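Local coordinates for B12-binding domain-containing protein (Kitasatospora setae, PDB 6WTE) that binds cobalamin and a [4Fe-4S] cluster and probably acts as a radical SAM-family methyltransferase (TsrM) working by a non-radical route, at residues Glu388-Cys393 with Trp503-Pro508. Residues are numbered along the deposited sequence; the frame is centred on the assembly and turned at random.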
ATOM      1  N   GLU A 388     -15.247  18.521 -18.081  1.00 17.59           N
ATOM      2  CA  GLU A 388     -14.239  19.298 -18.794  1.00 18.85           C
ATOM      3  C   GLU A 388     -12.884  19.237 -18.100  1.00 18.14           C
ATOM      4  O   GLU A 388     -11.849  19.280 -18.780  1.00 17.94           O
ATOM      5  CB  GLU A 388     -14.699  20.751 -18.978  1.00 21.21           C
ATOM      6  CG  GLU A 388     -14.603  21.648 -17.754  1.00 26.64           C
ATOM      7  CD  GLU A 388     -13.335  22.488 -17.727  1.00 31.54           C
ATOM      8  OE1 GLU A 388     -13.276  23.449 -16.930  1.00 37.70           O
ATOM      9  OE2 GLU A 388     -12.404  22.201 -18.510  1.00 36.21           O
ATOM     10  N   THR A 389     -12.857  19.114 -16.767  1.00 15.85           N
ATOM     11  CA  THR A 389     -11.573  18.965 -16.086  1.00 16.56           C
ATOM     12  C   THR A 389     -10.948  17.606 -16.388  1.00 14.62           C
ATOM     13  O   THR A 389      -9.726  17.502 -16.532  1.00 15.46           O
ATOM     14  CB  THR A 389     -11.718  19.169 -14.572  1.00 16.28           C
ATOM     15  OG1 THR A 389     -12.621  18.201 -14.021  1.00 13.76           O
ATOM     16  CG2 THR A 389     -12.210  20.584 -14.252  1.00 16.82           C
ATOM     17  N   VAL A 390     -11.767  16.557 -16.512  1.00 13.82           N
ATOM     18  CA  VAL A 390     -11.237  15.244 -16.883  1.00 13.97           C
ATOM     19  C   VAL A 390     -10.644  15.281 -18.288  1.00 14.40           C
ATOM     20  O   VAL A 390      -9.516  14.824 -18.516  1.00 16.30           O
ATOM     21  CB  VAL A 390     -12.326  14.163 -16.765  1.00 16.62           C
ATOM     22  CG1 VAL A 390     -11.777  12.813 -17.231  1.00 15.16           C
ATOM     23  CG2 VAL A 390     -12.815  14.059 -15.339  1.00 14.09           C
ATOM     24  N   ARG A 391     -11.396  15.821 -19.255  1.00 17.26           N
ATOM     25  CA  ARG A 391     -10.906  15.874 -20.633  1.00 18.06           C
ATOM     26  C   ARG A 391      -9.600  16.647 -20.727  1.00 21.06           C
ATOM     27  O   ARG A 391      -8.672  16.232 -21.438  1.00 19.13           O
ATOM     28  CB  ARG A 391     -11.947  16.515 -21.551  1.00 19.57           C
ATOM     29  CG  ARG A 391     -13.216  15.725 -21.733  1.00 29.16           C
ATOM     30  CD  ARG A 391     -14.042  16.287 -22.877  1.00 41.52           C
ATOM     31  NE  ARG A 391     -15.429  15.834 -22.815  1.00 45.86           N
ATOM     32  CZ  ARG A 391     -16.435  16.578 -22.365  1.00 43.54           C
ATOM     33  NH1 ARG A 391     -16.209  17.817 -21.945  1.00 36.19           N
ATOM     34  NH2 ARG A 391     -17.666  16.084 -22.342  1.00 47.37           N
ATOM     35  N   ALA A 392      -9.511  17.778 -20.022  1.00 19.44           N
ATOM     36  CA  ALA A 392      -8.288  18.571 -20.054  1.00 21.16           C
ATOM     37  C   ALA A 392      -7.103  17.768 -19.539  1.00 16.67           C
ATOM     38  O   ALA A 392      -6.009  17.823 -20.114  1.00 15.57           O
ATOM     39  CB  ALA A 392      -8.466  19.843 -19.230  1.00 16.67           C
ATOM     40  N   CYS A 393      -7.306  17.009 -18.460  1.00 14.54           N
ATOM     41  CA  CYS A 393      -6.228  16.182 -17.930  1.00 13.03           C
ATOM     42  C   CYS A 393      -5.885  15.040 -18.879  1.00 15.27           C
ATOM     43  O   CYS A 393      -4.703  14.775 -19.132  1.00 15.91           O
ATOM     44  CB  CYS A 393      -6.609  15.639 -16.552  1.00 13.48           C
ATOM     45  SG  CYS A 393      -5.298  14.670 -15.799  1.00 19.62           S
ATOM     46  N   TRP A 503     -13.832   5.890 -20.640  1.00 22.27           N
ATOM     47  CA  TRP A 503     -13.357   5.137 -21.802  1.00 23.05           C
ATOM     48  C   TRP A 503     -13.619   5.877 -23.104  1.00 23.72           C
ATOM     49  O   TRP A 503     -12.816   5.804 -24.040  1.00 27.38           O
ATOM     50  CB  TRP A 503     -14.021   3.765 -21.859  1.00 24.86           C
ATOM     51  CG  TRP A 503     -13.281   2.711 -21.138  1.00 26.72           C
ATOM     52  CD1 TRP A 503     -13.211   2.532 -19.791  1.00 24.82           C
ATOM     53  CD2 TRP A 503     -12.488   1.674 -21.727  1.00 25.80           C
ATOM     54  NE1 TRP A 503     -12.430   1.439 -19.502  1.00 25.80           N
ATOM     55  CE2 TRP A 503     -11.969   0.898 -20.675  1.00 24.93           C
ATOM     56  CE3 TRP A 503     -12.168   1.328 -23.045  1.00 31.74           C
ATOM     57  CZ2 TRP A 503     -11.148  -0.207 -20.896  1.00 30.10           C
ATOM     58  CZ3 TRP A 503     -11.352   0.231 -23.263  1.00 30.99           C
ATOM     59  CH2 TRP A 503     -10.851  -0.523 -22.194  1.00 32.03           C
ATOM     60  N   ALA A 504     -14.747   6.580 -23.192  1.00 26.24           N
ATOM     61  CA  ALA A 504     -15.090   7.281 -24.422  1.00 22.70           C
ATOM     62  C   ALA A 504     -14.133   8.419 -24.743  1.00 24.50           C
ATOM     63  O   ALA A 504     -14.155   8.924 -25.871  1.00 26.50           O
ATOM     64  CB  ALA A 504     -16.519   7.820 -24.336  1.00 24.55           C
ATOM     65  N   LEU A 505     -13.307   8.843 -23.788  1.00 21.30           N
ATOM     66  CA  LEU A 505     -12.360   9.921 -24.034  1.00 23.28           C
ATOM     67  C   LEU A 505     -11.059   9.452 -24.674  1.00 23.68           C
ATOM     68  O   LEU A 505     -10.289  10.291 -25.154  1.00 25.63           O
ATOM     69  CB  LEU A 505     -12.046  10.652 -22.730  1.00 21.87           C
ATOM     70  CG  LEU A 505     -13.243  11.340 -22.078  1.00 23.70           C
ATOM     71  CD1 LEU A 505     -12.819  11.986 -20.775  1.00 21.25           C
ATOM     72  CD2 LEU A 505     -13.852  12.366 -23.027  1.00 24.74           C
ATOM     73  N   ILE A 506     -10.787   8.151 -24.699  1.00 22.08           N
ATOM     74  CA  ILE A 506      -9.513   7.635 -25.185  1.00 21.53           C
ATOM     75  C   ILE A 506      -9.656   7.253 -26.649  1.00 22.10           C
ATOM     76  O   ILE A 506     -10.566   6.503 -27.021  1.00 24.39           O
ATOM     77  CB  ILE A 506      -9.041   6.438 -24.345  1.00 22.57           C
ATOM     78  CG1 ILE A 506      -8.960   6.834 -22.870  1.00 24.12           C
ATOM     79  CG2 ILE A 506      -7.702   5.922 -24.856  1.00 22.34           C
ATOM     80  CD1 ILE A 506      -7.997   7.975 -22.598  1.00 20.31           C
ATOM     81  N   ASP A 507      -8.767   7.781 -27.482  1.00 23.43           N
ATOM     82  CA  ASP A 507      -8.716   7.356 -28.870  1.00 24.94           C
ATOM     83  C   ASP A 507      -8.407   5.863 -28.911  1.00 22.86           C
ATOM     84  O   ASP A 507      -7.506   5.405 -28.194  1.00 21.63           O
ATOM     85  CB  ASP A 507      -7.654   8.156 -29.624  1.00 24.77           C
ATOM     86  CG  ASP A 507      -7.750   7.996 -31.131  1.00 31.00           C
ATOM     87  OD1 ASP A 507      -7.752   6.848 -31.622  1.00 30.09           O
ATOM     88  OD2 ASP A 507      -7.832   9.031 -31.826  1.00 34.28           O
ATOM     89  N   PRO A 508      -9.143   5.071 -29.690  1.00 22.55           N
ATOM     90  CA  PRO A 508      -8.852   3.626 -29.742  1.00 24.76           C
ATOM     91  C   PRO A 508      -7.427   3.300 -30.164  1.00 21.89           C
ATOM     92  O   PRO A 508      -6.901   2.250 -29.770  1.00 23.50           O
ATOM     93  CB  PRO A 508      -9.878   3.101 -30.755  1.00 29.80           C
ATOM     94  CG  PRO A 508     -11.005   4.084 -30.685  1.00 29.95           C
ATOM     95  CD  PRO A 508     -10.360   5.421 -30.442  1.00 27.77           C
TER
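Leu505 is the one residue of 503-508 that reaches Val390 and Arg391, and the contact is small, burying 120 Å² in all. Walking from Trp503, the chain folds into a type I beta turn ending at Ile506, with Ile506 N hydrogen-bonded to Trp503 O at 3.2 Å; Leu505, its third residue, points toward the helix. Leu505 CD1 meets Val390 CG1 at 3.8 Å and also comes within 3.9 Å of Arg391 CG. Val390 chi1 of 177° sets CG1 anti to its own N, which turns that methyl to Leu505. Leu505 CD2 sits against Arg391 only: it rests on the extended stem, touching CG (3.7 Å) and NE (3.8 Å), and so lies at the guanidinium's edge, near its plane. Both partner side chains cross Leu505 at about a right angle, and the touching atoms are carbons apart from Arg391 NE. With an alanine at this position both terminal methyls are gone, and Val390 CG1 and the Arg391 stem would probably lose their apolar partner from the turn. The contact thus joins helix 387-398 of the radical SAM core, whose Val390 also packs on Phe380 of strand 373-380, to the loop linking helix 491-503 with strand 514-515.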